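Local coordinates for fibronectin type III domain-containing protein (Simiduia agarivorans, PDB 6P2K) that probably hydrolyses xyloglucan or related beta-glucans as a family 74 glycoside hydrolase, this chain holding its N-terminal beta-propeller region, at residues Gln16-Val21 with Ala33-Gly38; Gly53-Asn58 with Val75-Gly80; Arg59-Ala64 with Gly120-Asp125; Tyr79-Ser84 with Lys100-Ile105. All coordinates share one frame; numbering follows the deposited sequence.

Contact 1: residues Gln16-Val21 with Ala33-Gly38. With ZN (zinc ion), chain Q.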
loop_
_atom_site.group_PDB
_atom_site.type_symbol
_atom_site.label_atom_id
_atom_site.label_comp_id
_atom_site.label_asym_id
_atom_site.label_seq_id
_atom_site.Cartn_x
_atom_site.Cartn_y
_atom_site.Cartn_z
ATOM N N GLN B 16 18.410 -16.114 -36.672
ATOM C CA GLN B 16 18.149 -17.430 -37.246
ATOM C C GLN B 16 19.444 -18.222 -37.397
ATOM O O GLN B 16 20.420 -17.740 -37.977
ATOM C CB GLN B 16 17.450 -17.281 -38.599
ATOM C CG GLN B 16 17.119 -18.597 -39.289
ATOM C CD GLN B 16 16.274 -18.407 -40.542
ATOM O OE1 GLN B 16 16.799 -18.239 -41.648
ATOM N NE2 GLN B 16 14.956 -18.435 -40.372
ATOM N N VAL B 17 19.449 -19.437 -36.856
ATOM C CA VAL B 17 20.628 -20.294 -36.845
ATOM C C VAL B 17 20.505 -21.298 -37.981
ATOM O O VAL B 17 19.453 -21.929 -38.152
ATOM C CB VAL B 17 20.786 -21.006 -35.491
ATOM C CG1 VAL B 17 22.015 -21.900 -35.502
ATOM C CG2 VAL B 17 20.877 -19.989 -34.366
ATOM N N GLN B 18 21.577 -21.446 -38.761
ATOM C CA GLN B 18 21.540 -22.328 -39.922
ATOM C C GLN B 18 21.865 -23.771 -39.564
ATOM O O GLN B 18 21.189 -24.689 -40.043
ATOM C CB GLN B 18 22.506 -21.827 -40.996
ATOM C CG GLN B 18 22.300 -20.371 -41.365
ATOM C CD GLN B 18 20.922 -20.111 -41.945
ATOM O OE1 GLN B 18 20.581 -20.615 -43.016
ATOM N NE2 GLN B 18 20.118 -19.324 -41.236
ATOM N N ASP B 19 22.871 -23.995 -38.720
ATOM C CA ASP B 19 23.287 -25.352 -38.394
ATOM C C ASP B 19 24.266 -25.319 -37.232
ATOM O O ASP B 19 24.905 -24.300 -36.958
ATOM C CB ASP B 19 23.927 -26.043 -39.601
ATOM C CG ASP B 19 23.787 -27.547 -39.548
ATOM O OD1 ASP B 19 23.108 -28.049 -38.627
ATOM O OD2 ASP B 19 24.353 -28.226 -40.427
ATOM N N VAL B 20 24.364 -26.458 -36.547
ATOM C CA VAL B 20 25.421 -26.731 -35.581
ATOM C C VAL B 20 25.978 -28.104 -35.924
ATOM O O VAL B 20 25.229 -29.089 -35.950
ATOM C CB VAL B 20 24.916 -26.692 -34.128
ATOM C CG1 VAL B 20 25.997 -27.185 -33.181
ATOM C CG2 VAL B 20 24.473 -25.284 -33.756
ATOM N N VAL B 21 27.278 -28.171 -36.202
ATOM C CA VAL B 21 27.909 -29.371 -36.735
ATOM C C VAL B 21 28.966 -29.858 -35.756
ATOM O O VAL B 21 29.853 -29.092 -35.360
ATOM C CB VAL B 21 28.532 -29.112 -38.119
ATOM C CG1 VAL B 21 29.047 -30.414 -38.716
ATOM C CG2 VAL B 21 27.519 -28.453 -39.043
ATOM N N ALA B 33 26.802 -22.313 -37.632
ATOM C CA ALA B 33 26.678 -21.547 -38.865
ATOM C C ALA B 33 25.618 -20.469 -38.668
ATOM O O ALA B 33 24.419 -20.766 -38.626
ATOM C CB ALA B 33 26.322 -22.461 -40.035
ATOM N N SER B 34 26.063 -19.226 -38.533
ATOM C CA SER B 34 25.172 -18.078 -38.538
ATOM C C SER B 34 25.003 -17.573 -39.966
ATOM O O SER B 34 25.698 -18.004 -40.889
ATOM C CB SER B 34 25.721 -16.971 -37.642
ATOM O OG SER B 34 26.839 -16.353 -38.254
ATOM N N ASP B 35 24.067 -16.648 -40.155
ATOM C CA ASP B 35 23.869 -16.066 -41.475
ATOM C C ASP B 35 24.470 -14.672 -41.612
ATOM O O ASP B 35 24.444 -14.112 -42.713
ATOM C CB ASP B 35 22.376 -16.043 -41.842
ATOM C CG ASP B 35 21.503 -15.437 -40.759
ATOM O OD1 ASP B 35 22.032 -15.038 -39.699
ATOM O OD2 ASP B 35 20.274 -15.363 -40.976
ATOM N N MET B 36 25.029 -14.103 -40.537
ATOM C CA MET B 36 25.675 -12.800 -40.636
ATOM C C MET B 36 26.967 -12.670 -39.834
ATOM O O MET B 36 27.583 -11.601 -39.877
ATOM C CB MET B 36 24.701 -11.685 -40.214
ATOM C CG MET B 36 23.494 -11.561 -41.138
ATOM S SD MET B 36 22.458 -10.123 -40.849
ATOM C CE MET B 36 23.308 -8.888 -41.830
ATOM N N GLU B 37 27.407 -13.711 -39.123
ATOM C CA GLU B 37 28.653 -13.671 -38.361
ATOM C C GLU B 37 29.659 -14.722 -38.806
ATOM O O GLU B 37 30.700 -14.874 -38.157
ATOM C CB GLU B 37 28.395 -13.855 -36.861
ATOM C CG GLU B 37 27.882 -12.632 -36.154
ATOM C CD GLU B 37 26.459 -12.327 -36.527
ATOM O OE1 GLU B 37 26.174 -11.148 -36.817
ATOM O OE2 GLU B 37 25.635 -13.269 -36.538
ATOM N N GLY B 38 29.383 -15.459 -39.876
ATOM C CA GLY B 38 30.281 -16.538 -40.236
ATOM C C GLY B 38 30.135 -17.706 -39.278
ATOM O O GLY B 38 29.038 -18.017 -38.799
HETATM ZN ZN ZN Q . 17.210 -17.783 -43.614
HETATM O O HOH W 1 17.706 -15.909 -42.800
HETATM O O HOH W 2 15.153 -17.503 -43.943
HETATM O O HOH W 3 18.216 -19.515 -44.268
#
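The side chains of Gln-18 and Asp-35 cross at about a right angle, their amide and carboxylate planes nearly parallel (15° apart). They pass too far apart for a hydrogen bond, Gln-18 NE2 4.0 Å from Asp-35 OD2. Gln-18 CG lies beside the backbone N (chi1 -53°), 3.5 Å from Ala-33 O, and a bend at the second torsion then turns the amide towards Asp-35. Asp-35 CG stands between its own backbone N and carbonyl carbon (chi1 50°), lifting the carboxylate to the Gln-16 backbone, with OD1 3.6 Å from Gln-16 O. Gln-16 runs out extended and binds the zinc ion through OE1 at 2.1 Å; three waters and Asp-124 are further ligands. One of those waters donates to Asp-35 OD2 over 3.2 Å, making Asp-35 a second-shell group of the metal. With an alanine in place of Asp-35, the zinc-bound water would probably lose this acceptor and a gap would open beside the Gln-18 amide. Along the backbone, Gln-18 and Asp-19 both face Ala-33 in a classic beta bulge: Gln-18 N donates to Ala-33 O (2.9 Å), and Ala-33 N to Asp-19 O (2.8 Å). The contact joins the open end of the hairpin of strands 17-22 and 30-34 in a four-stranded antiparallel propeller blade, with Gln-18 resting on Phe-61 and Ala-33 on Val-60 of strand 60-66.

Contact 2: residues Gly53-Asn58 with Val75-Gly80. With PE3 (3,6,9,12,15,18,21,24,27,30,33,36,39-tridecaoxahentetracontane-1,41-diol), chain C.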
loop_
_atom_site.group_PDB
_atom_site.type_symbol
_atom_site.label_atom_id
_atom_site.label_comp_id
_atom_site.label_asym_id
_atom_site.label_seq_id
_atom_site.Cartn_x
_atom_site.Cartn_y
_atom_site.Cartn_z
ATOM N N GLY B 53 37.947 -17.659 -38.288
ATOM C CA GLY B 53 38.584 -16.784 -39.252
ATOM C C GLY B 53 37.596 -15.991 -40.092
ATOM O O GLY B 53 36.394 -16.255 -40.124
ATOM N N ASN B 54 38.133 -14.995 -40.798
ATOM C CA ASN B 54 37.318 -14.126 -41.640
ATOM C C ASN B 54 36.974 -14.818 -42.953
ATOM O O ASN B 54 37.860 -15.303 -43.662
ATOM C CB ASN B 54 38.050 -12.816 -41.930
ATOM C CG ASN B 54 38.201 -11.947 -40.700
ATOM O OD1 ASN B 54 37.316 -11.897 -39.847
ATOM N ND2 ASN B 54 39.329 -11.252 -40.604
ATOM N N LEU B 55 35.688 -14.848 -43.280
ATOM C CA LEU B 55 35.210 -15.363 -44.553
ATOM C C LEU B 55 34.956 -14.214 -45.523
ATOM O O LEU B 55 34.784 -13.060 -45.124
ATOM C CB LEU B 55 33.929 -16.180 -44.363
ATOM C CG LEU B 55 33.997 -17.347 -43.381
ATOM C CD1 LEU B 55 32.619 -17.654 -42.832
ATOM C CD2 LEU B 55 34.585 -18.572 -44.061
ATOM N N VAL B 56 34.939 -14.549 -46.817
ATOM C CA VAL B 56 34.611 -13.552 -47.830
ATOM C C VAL B 56 33.127 -13.212 -47.781
ATOM O O VAL B 56 32.725 -12.088 -48.108
ATOM C CB VAL B 56 35.039 -14.047 -49.225
ATOM C CG1 VAL B 56 34.939 -12.924 -50.250
ATOM C CG2 VAL B 56 36.460 -14.592 -49.177
ATOM N N ASN B 57 32.292 -14.163 -47.370
ATOM C CA ASN B 57 30.867 -13.941 -47.183
ATOM C C ASN B 57 30.427 -14.682 -45.930
ATOM O O ASN B 57 30.821 -15.831 -45.711
ATOM C CB ASN B 57 30.062 -14.407 -48.400
ATOM C CG ASN B 57 28.569 -14.335 -48.170
ATOM O OD1 ASN B 57 27.950 -15.301 -47.726
ATOM N ND2 ASN B 57 27.980 -13.183 -48.468
ATOM N N ASN B 58 29.616 -14.022 -45.106
ATOM C CA ASN B 58 29.323 -14.511 -43.765
ATOM C C ASN B 58 27.976 -15.215 -43.649
ATOM O O ASN B 58 27.594 -15.608 -42.541
ATOM C CB ASN B 58 29.398 -13.356 -42.764
ATOM C CG ASN B 58 30.826 -12.970 -42.436
ATOM O OD1 ASN B 58 31.725 -13.813 -42.439
ATOM N ND2 ASN B 58 31.045 -11.694 -42.156
ATOM N N VAL B 75 33.676 -24.836 -45.349
ATOM C CA VAL B 75 32.583 -23.935 -44.998
ATOM C C VAL B 75 31.902 -23.496 -46.285
ATOM O O VAL B 75 32.530 -22.856 -47.137
ATOM C CB VAL B 75 33.077 -22.709 -44.210
ATOM C CG1 VAL B 75 31.922 -21.759 -43.930
ATOM C CG2 VAL B 75 33.750 -23.137 -42.916
ATOM N N GLY B 76 30.618 -23.832 -46.427
ATOM C CA GLY B 76 29.840 -23.427 -47.574
ATOM C C GLY B 76 29.059 -22.164 -47.279
ATOM O O GLY B 76 28.296 -22.106 -46.312
ATOM N N THR B 77 29.265 -21.146 -48.111
ATOM C CA THR B 77 28.620 -19.848 -47.948
ATOM C C THR B 77 27.859 -19.476 -49.216
ATOM O O THR B 77 27.882 -20.186 -50.224
ATOM C CB THR B 77 29.637 -18.751 -47.615
ATOM O OG1 THR B 77 30.415 -18.449 -48.779
ATOM C CG2 THR B 77 30.555 -19.190 -46.492
ATOM N N LEU B 78 27.185 -18.326 -49.146
ATOM C CA LEU B 78 26.417 -17.835 -50.284
ATOM C C LEU B 78 27.315 -17.513 -51.470
ATOM O O LEU B 78 26.857 -17.542 -52.618
ATOM C CB LEU B 78 25.611 -16.606 -49.867
ATOM C CG LEU B 78 24.650 -15.973 -50.875
ATOM C CD1 LEU B 78 23.582 -16.970 -51.308
ATOM C CD2 LEU B 78 24.015 -14.718 -50.293
ATOM N N TYR B 79 28.591 -17.212 -51.222
ATOM C CA TYR B 79 29.527 -16.901 -52.294
ATOM C C TYR B 79 30.477 -18.049 -52.611
ATOM O O TYR B 79 31.365 -17.888 -53.455
ATOM C CB TYR B 79 30.330 -15.642 -51.959
ATOM C CG TYR B 79 30.938 -14.981 -53.181
ATOM C CD1 TYR B 79 30.132 -14.403 -54.152
ATOM C CD2 TYR B 79 32.313 -14.949 -53.371
ATOM C CE1 TYR B 79 30.679 -13.803 -55.277
ATOM C CE2 TYR B 79 32.871 -14.350 -54.495
ATOM C CZ TYR B 79 32.047 -13.780 -55.444
ATOM O OH TYR B 79 32.588 -13.181 -56.561
ATOM N N GLY B 80 30.322 -19.200 -51.969
ATOM C CA GLY B 80 31.081 -20.371 -52.343
ATOM C C GLY B 80 31.778 -21.015 -51.167
ATOM O O GLY B 80 31.723 -20.546 -50.031
HETATM O O43 PE3 C . 41.869 -17.829 -34.657
HETATM C C42 PE3 C . 41.805 -16.441 -34.987
HETATM C C41 PE3 C . 40.403 -15.928 -34.667
HETATM O O40 PE3 C . 40.235 -14.528 -34.955
HETATM C C39 PE3 C . 40.421 -14.185 -36.337
HETATM C C38 PE3 C . 40.173 -12.685 -36.433
HETATM O O37 PE3 C . 40.326 -12.210 -37.778
#
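Asn-57 packs against the type I beta turn from Thr-77 to Gly-80, where the loop leading out of one beta-propeller blade meets the hairpin of strands 72-77 and 80-84 in the next. This is the tight part. With CG anti to the backbone N (chi1 173°), the amide of Asn-57 reaches across to the turn. Its OD1 lies 3.4 Å from Leu-78 CB and takes a weak, bent hydrogen bond from Leu-78 N; its stronger donor is the backbone N of Arg-59. Asn-57 CB touches Tyr-79 CB at 3.8 Å, and the methyl CG2 of Thr-77 sits 3.5 Å from Asn-57 O. Further along the loop the fit slackens: Leu-55 and Val-75 cross at about a right angle, with Leu-55 CD2 4.2 Å from Val-75 CG1. At the solvent side the exposed Asn-54 plays no part in the contact and instead has a polyethylene glycol fragment beside it, its ND2 3.1 Å from ligand atom O37. Thr-77 adds an ST turn, its OG1 accepting from Tyr-79 N. The same OG1, set between the backbone N and the carbonyl carbon (chi1 72°), donates in the carbonyl plane to a lone pair of Gly-80 O at 2.8 Å.

Contact 3: residues Arg59-Ala64 with Gly120-Asp125. With ZN (zinc ion), chain Q.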
loop_
_atom_site.group_PDB
_atom_site.type_symbol
_atom_site.label_atom_id
_atom_site.label_comp_id
_atom_site.label_asym_id
_atom_site.label_seq_id
_atom_site.Cartn_x
_atom_site.Cartn_y
_atom_site.Cartn_z
ATOM N N ARG B 59 27.257 -15.399 -44.754
ATOM C CA ARG B 59 26.033 -16.200 -44.751
ATOM C C ARG B 59 26.433 -17.658 -44.946
ATOM O O ARG B 59 26.604 -18.133 -46.070
ATOM C CB ARG B 59 25.072 -15.723 -45.831
ATOM C CG ARG B 59 23.667 -16.300 -45.721
ATOM C CD ARG B 59 22.657 -15.442 -46.464
ATOM N NE ARG B 59 22.479 -14.135 -45.835
ATOM C CZ ARG B 59 21.536 -13.860 -44.939
ATOM N NH1 ARG B 59 20.680 -14.799 -44.562
ATOM N NH2 ARG B 59 21.445 -12.644 -44.419
ATOM N N VAL B 60 26.590 -18.377 -43.835
ATOM C CA VAL B 60 27.119 -19.738 -43.851
ATOM C C VAL B 60 25.966 -20.730 -43.889
ATOM O O VAL B 60 25.050 -20.665 -43.060
ATOM C CB VAL B 60 28.018 -19.991 -42.630
ATOM C CG1 VAL B 60 28.541 -21.419 -42.651
ATOM C CG2 VAL B 60 29.165 -18.998 -42.602
ATOM N N PHE B 61 26.021 -21.663 -44.844
ATOM C CA PHE B 61 24.997 -22.685 -44.992
ATOM C C PHE B 61 25.459 -24.079 -44.589
ATOM O O PHE B 61 24.609 -24.955 -44.395
ATOM C CB PHE B 61 24.495 -22.732 -46.443
ATOM C CG PHE B 61 23.718 -21.517 -46.858
ATOM C CD1 PHE B 61 22.654 -21.064 -46.099
ATOM C CD2 PHE B 61 24.051 -20.830 -48.012
ATOM C CE1 PHE B 61 21.937 -19.946 -46.482
ATOM C CE2 PHE B 61 23.338 -19.711 -48.398
ATOM C CZ PHE B 61 22.281 -19.270 -47.631
ATOM N N ALA B 62 26.764 -24.313 -44.458
ATOM C CA ALA B 62 27.253 -25.649 -44.147
ATOM C C ALA B 62 28.672 -25.575 -43.602
ATOM O O ALA B 62 29.465 -24.721 -44.006
ATOM C CB ALA B 62 27.214 -26.560 -45.379
ATOM N N VAL B 63 28.975 -26.484 -42.679
ATOM C CA VAL B 63 30.316 -26.664 -42.135
ATOM C C VAL B 63 30.587 -28.160 -42.046
ATOM O O VAL B 63 29.720 -28.932 -41.626
ATOM C CB VAL B 63 30.477 -25.997 -40.750
ATOM C CG1 VAL B 63 31.876 -26.233 -40.201
ATOM C CG2 VAL B 63 30.187 -24.509 -40.826
ATOM N N ALA B 64 31.791 -28.570 -42.445
ATOM C CA ALA B 64 32.184 -29.971 -42.370
ATOM C C ALA B 64 33.649 -30.071 -41.977
ATOM O O ALA B 64 34.495 -29.363 -42.530
ATOM C CB ALA B 64 31.947 -30.693 -43.701
ATOM N N GLY B 120 23.689 -25.113 -52.987
ATOM C CA GLY B 120 22.472 -25.029 -52.203
ATOM C C GLY B 120 22.453 -23.772 -51.365
ATOM O O GLY B 120 23.455 -23.058 -51.240
ATOM N N TRP B 121 21.278 -23.518 -50.778
ATOM C CA TRP B 121 21.127 -22.346 -49.909
ATOM C C TRP B 121 20.016 -22.518 -48.880
ATOM O O TRP B 121 19.475 -21.505 -48.427
ATOM C CB TRP B 121 20.865 -21.100 -50.756
ATOM C CG TRP B 121 19.676 -21.249 -51.655
ATOM C CD1 TRP B 121 18.389 -20.907 -51.371
ATOM C CD2 TRP B 121 19.664 -21.795 -52.981
ATOM N NE1 TRP B 121 17.575 -21.196 -52.440
ATOM C CE2 TRP B 121 18.333 -21.744 -53.439
ATOM C CE3 TRP B 121 20.648 -22.317 -53.825
ATOM C CZ2 TRP B 121 17.962 -22.196 -54.705
ATOM C CZ3 TRP B 121 20.279 -22.765 -55.079
ATOM C CH2 TRP B 121 18.947 -22.700 -55.507
ATOM N N ARG B 122 19.647 -23.744 -48.512
ATOM C CA ARG B 122 18.651 -24.027 -47.465
ATOM C C ARG B 122 17.340 -23.345 -47.852
ATOM O O ARG B 122 16.904 -23.481 -49.007
ATOM C CB ARG B 122 19.228 -23.621 -46.116
ATOM C CG ARG B 122 20.482 -24.372 -45.744
ATOM C CD ARG B 122 20.799 -24.241 -44.263
ATOM N NE ARG B 122 21.874 -25.148 -43.881
ATOM C CZ ARG B 122 21.691 -26.295 -43.236
ATOM N NH1 ARG B 122 20.470 -26.676 -42.882
ATOM N NH2 ARG B 122 22.733 -27.062 -42.940
ATOM N N ASP B 123 16.687 -22.622 -46.944
ATOM C CA ASP B 123 15.439 -21.924 -47.216
ATOM C C ASP B 123 15.650 -20.452 -47.548
ATOM O O ASP B 123 14.676 -19.697 -47.615
ATOM C CB ASP B 123 14.501 -22.054 -46.015
ATOM C CG ASP B 123 15.165 -21.643 -44.709
ATOM O OD1 ASP B 123 16.385 -21.882 -44.558
ATOM O OD2 ASP B 123 14.474 -21.078 -43.835
ATOM N N ASP B 124 16.896 -20.027 -47.756
ATOM C CA ASP B 124 17.189 -18.623 -48.020
ATOM C C ASP B 124 16.933 -18.274 -49.481
ATOM O O ASP B 124 17.815 -17.735 -50.157
ATOM C CB ASP B 124 18.638 -18.300 -47.650
ATOM C CG ASP B 124 18.762 -17.623 -46.298
ATOM O OD1 ASP B 124 17.756 -17.547 -45.558
ATOM O OD2 ASP B 124 19.876 -17.160 -45.976
ATOM N N ASP B 125 15.729 -18.570 -49.977
ATOM C CA ASP B 125 15.429 -18.314 -51.381
ATOM C C ASP B 125 15.447 -16.824 -51.697
ATOM O O ASP B 125 15.716 -16.437 -52.841
ATOM C CB ASP B 125 14.076 -18.923 -51.751
ATOM C CG ASP B 125 14.150 -20.428 -51.953
ATOM O OD1 ASP B 125 14.619 -20.864 -53.028
ATOM O OD2 ASP B 125 13.745 -21.176 -51.035
HETATM ZN ZN ZN Q . 17.210 -17.783 -43.614
HETATM O O HOH W 1 17.706 -15.909 -42.800
HETATM O O HOH W 2 15.153 -17.503 -43.943
HETATM O O HOH W 3 18.216 -19.515 -44.268
#
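The Phe-61 ring is covered on one face by Trp-121, whose CA stands 3.8 Å from the ring centroid in a CH-pi contact only 13° off the normal. On the opposite face lies Arg-59 O, displaced toward the rim, while the Asp-124 carboxylate comes to the ring edge almost perpendicular to it, OD2 3.5 Å from Phe-61 CE1. The Arg-122 guanidinium grips Phe-61 O side-on with two nitrogens: the oxygen lies in the guanidinium plane, 2.8 Å from NE on a carbonyl lone pair and 3.2 Å from NH2. The Arg-122 chain, extended from CG to NE, slides past the ring in the opposite direction. A methionine in place of Arg-122 would probably leave Phe-61 O without both these donors and Asp-19 without its weak, long ion pair. Asp-124 divides its carboxylate, OD1 binding the zinc ion at 2.0 Å and OD2 forming a salt bridge with Arg-59 NH1 at 2.9 Å, met on the syn side but 26° out of the carboxylate plane. Arg-59 thus probably helps to orient a metal ligand, and is itself held by a hydrogen bond to Gln-713 and a cation-pi contact with Phe-127. A type II' turn from Trp-121 to Asp-124 shapes the loop, and Trp-121 NE1 donates to Asp-125 OD1. The loop follows strand 114-119 of one propeller blade and folds over the start of strand 60-66 in the neighbouring blade, where Phe-61 and Ala-62 form a classic bulge opposite Gly-76 of strand 72-77.

Contact 4: residues Tyr79-Ser84 with Lys100-Ile105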
loop_
_atom_site.group_PDB
_atom_site.type_symbol
_atom_site.label_atom_id
_atom_site.label_comp_id
_atom_site.label_asym_id
_atom_site.label_seq_id
_atom_site.Cartn_x
_atom_site.Cartn_y
_atom_site.Cartn_z
ATOM N N TYR B 79 28.591 -17.212 -51.222
ATOM C CA TYR B 79 29.527 -16.901 -52.294
ATOM C C TYR B 79 30.477 -18.049 -52.611
ATOM O O TYR B 79 31.365 -17.888 -53.455
ATOM C CB TYR B 79 30.330 -15.642 -51.959
ATOM C CG TYR B 79 30.938 -14.981 -53.181
ATOM C CD1 TYR B 79 30.132 -14.403 -54.152
ATOM C CD2 TYR B 79 32.313 -14.949 -53.371
ATOM C CE1 TYR B 79 30.679 -13.803 -55.277
ATOM C CE2 TYR B 79 32.871 -14.350 -54.495
ATOM C CZ TYR B 79 32.047 -13.780 -55.444
ATOM O OH TYR B 79 32.588 -13.181 -56.561
ATOM N N GLY B 80 30.322 -19.200 -51.969
ATOM C CA GLY B 80 31.081 -20.371 -52.343
ATOM C C GLY B 80 31.778 -21.015 -51.167
ATOM O O GLY B 80 31.723 -20.546 -50.031
ATOM N N LEU B 81 32.454 -22.119 -51.469
ATOM C CA LEU B 81 33.139 -22.903 -50.453
ATOM C C LEU B 81 34.406 -22.195 -49.983
ATOM O O LEU B 81 35.120 -21.573 -50.774
ATOM C CB LEU B 81 33.485 -24.283 -51.018
ATOM C CG LEU B 81 33.762 -25.459 -50.083
ATOM C CD1 LEU B 81 32.509 -25.855 -49.325
ATOM C CD2 LEU B 81 34.288 -26.627 -50.895
ATOM N N HIS B 82 34.673 -22.286 -48.683
ATOM C CA HIS B 82 35.938 -21.870 -48.098
ATOM C C HIS B 82 36.644 -23.092 -47.525
ATOM O O HIS B 82 36.009 -24.086 -47.163
ATOM C CB HIS B 82 35.742 -20.825 -46.988
ATOM C CG HIS B 82 35.167 -19.528 -47.463
ATOM N ND1 HIS B 82 33.917 -19.432 -48.035
ATOM C CD2 HIS B 82 35.666 -18.269 -47.437
ATOM C CE1 HIS B 82 33.673 -18.171 -48.347
ATOM N NE2 HIS B 82 34.718 -17.445 -47.993
ATOM N N ILE B 83 37.968 -23.013 -47.434
ATOM C CA ILE B 83 38.764 -24.102 -46.880
ATOM C C ILE B 83 39.720 -23.535 -45.839
ATOM O O ILE B 83 40.386 -22.521 -46.078
ATOM C CB ILE B 83 39.526 -24.879 -47.974
ATOM C CG1 ILE B 83 40.250 -26.085 -47.367
ATOM C CG2 ILE B 83 40.488 -23.973 -48.742
ATOM C CD1 ILE B 83 40.998 -26.926 -48.385
ATOM N N SER B 84 39.756 -24.171 -44.673
ATOM C CA SER B 84 40.727 -23.882 -43.630
ATOM C C SER B 84 41.614 -25.099 -43.422
ATOM O O SER B 84 41.133 -26.238 -43.428
ATOM C CB SER B 84 40.040 -23.515 -42.314
ATOM O OG SER B 84 41.001 -23.295 -41.293
ATOM N N LYS B 100 29.209 -19.373 -56.076
ATOM C CA LYS B 100 28.393 -20.585 -56.110
ATOM C C LYS B 100 27.962 -20.934 -54.690
ATOM O O LYS B 100 28.762 -21.457 -53.911
ATOM C CB LYS B 100 29.166 -21.751 -56.729
ATOM C CG LYS B 100 29.524 -21.584 -58.195
ATOM C CD LYS B 100 28.286 -21.394 -59.049
ATOM C CE LYS B 100 27.457 -22.669 -59.092
ATOM N NZ LYS B 100 26.576 -22.732 -60.292
ATOM N N SER B 101 26.702 -20.671 -54.355
ATOM C CA SER B 101 26.207 -20.959 -53.011
ATOM C C SER B 101 26.202 -22.459 -52.744
ATOM O O SER B 101 25.605 -23.231 -53.502
ATOM C CB SER B 101 24.800 -20.389 -52.833
ATOM O OG SER B 101 24.381 -20.487 -51.486
ATOM N N ILE B 102 26.847 -22.868 -51.653
ATOM C CA ILE B 102 27.009 -24.274 -51.298
ATOM C C ILE B 102 26.447 -24.502 -49.904
ATOM O O ILE B 102 26.756 -23.748 -48.972
ATOM C CB ILE B 102 28.485 -24.703 -51.374
ATOM C CG1 ILE B 102 28.980 -24.583 -52.807
ATOM C CG2 ILE B 102 28.680 -26.126 -50.883
ATOM C CD1 ILE B 102 30.450 -24.633 -52.900
ATOM N N ALA B 103 25.635 -25.556 -49.758
ATOM C CA ALA B 103 24.966 -25.845 -48.498
ATOM C C ALA B 103 25.110 -27.296 -48.052
ATOM O O ALA B 103 24.402 -27.715 -47.130
ATOM C CB ALA B 103 23.480 -25.486 -48.592
ATOM N N SER B 104 26.001 -28.072 -48.669
ATOM C CA SER B 104 26.209 -29.460 -48.276
ATOM C C SER B 104 27.640 -29.865 -48.594
ATOM O O SER B 104 28.137 -29.581 -49.688
ATOM C CB SER B 104 25.231 -30.400 -48.995
ATOM O OG SER B 104 23.936 -29.836 -49.096
ATOM N N ILE B 105 28.298 -30.522 -47.639
ATOM C CA ILE B 105 29.614 -31.118 -47.855
ATOM C C ILE B 105 29.605 -32.513 -47.246
ATOM O O ILE B 105 29.199 -32.689 -46.093
ATOM C CB ILE B 105 30.752 -30.273 -47.246
ATOM C CG1 ILE B 105 30.606 -28.800 -47.631
ATOM C CG2 ILE B 105 32.103 -30.797 -47.703
ATOM C CD1 ILE B 105 30.958 -27.842 -46.508
#
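Leu-81 is the hub of the first shell, meeting two isoleucines. Its CB lies 3.6 Å from Ile-102 CD1, and its CD1 touches Ile-105 CD1 at 3.8 Å, Leu-81 and Ile-105 crossing at a slant. Leu-81 CG is anti to the backbone N (chi1 -159°), which swings the branched end toward Ile-105. Ile-102 turns its CG1 arm beside its own backbone N (chi1 -64°) and so brings CD1 up against the backbone as well, 3.5 Å from Leu-81 N. Next to this apolar patch the backbones approach closely: Gly-80 CA makes a CA-H...O contact of 3.0 Å with Lys-100 O. Glycine suits the place, because at these backbone angles a CB would be jammed against Tyr-79 O. The two strands belong to adjacent four-stranded blades of the beta-propeller, so this is face-to-face packing of sheets; the axes of segments 80-84 and 102-105 approach to 7.2 Å, their N-to-C directions 51° apart. Further out, residues of the linker between the blades hold 79-84: Leu-81 N donates to Thr-97 OG1, and Tyr-79 shares a backbone hydrogen bond with Asn-99. Leu-81 also leans on Phe-74 of its own sheet, and on Ala-117 and Trp-151. Ile-105 reaches Phe-74, Ala-62 and Ala-64 from the other blade. Segment 100-105 is anchored through Ser-101, whose OG is hydrogen-bonded to Gly-120 O and whose backbone N is held by Glu-133 OE1. The Tyr-79 ring meets that of Phe-131, the planes about 55° apart.

Contacts 1 and 3, their centres 9 Å apart, share the zinc ion: Gln-16 and Asp-124 supply its protein ligands, and the same three waters belong to both. Ser-34 O and Val-60 N, 3.1 Å apart in a probable hydrogen bond, also join them. Contact 2 interlocks with contact 3 in one sheet, where strands 60-66 and 72-77 are neighbours; the side chain of Leu-78 is about 10 Å from the zinc ion. Contact 4 shares Tyr-79 and Gly-80 with contact 2, centres 7 Å apart, and takes strand 80-84 across to the neighbouring blade; it meets contact 3 where Gly-120 N and Ser-101 O stand 2.7 Å apart. Its nearest atoms to contact 1 are about 7 Å away.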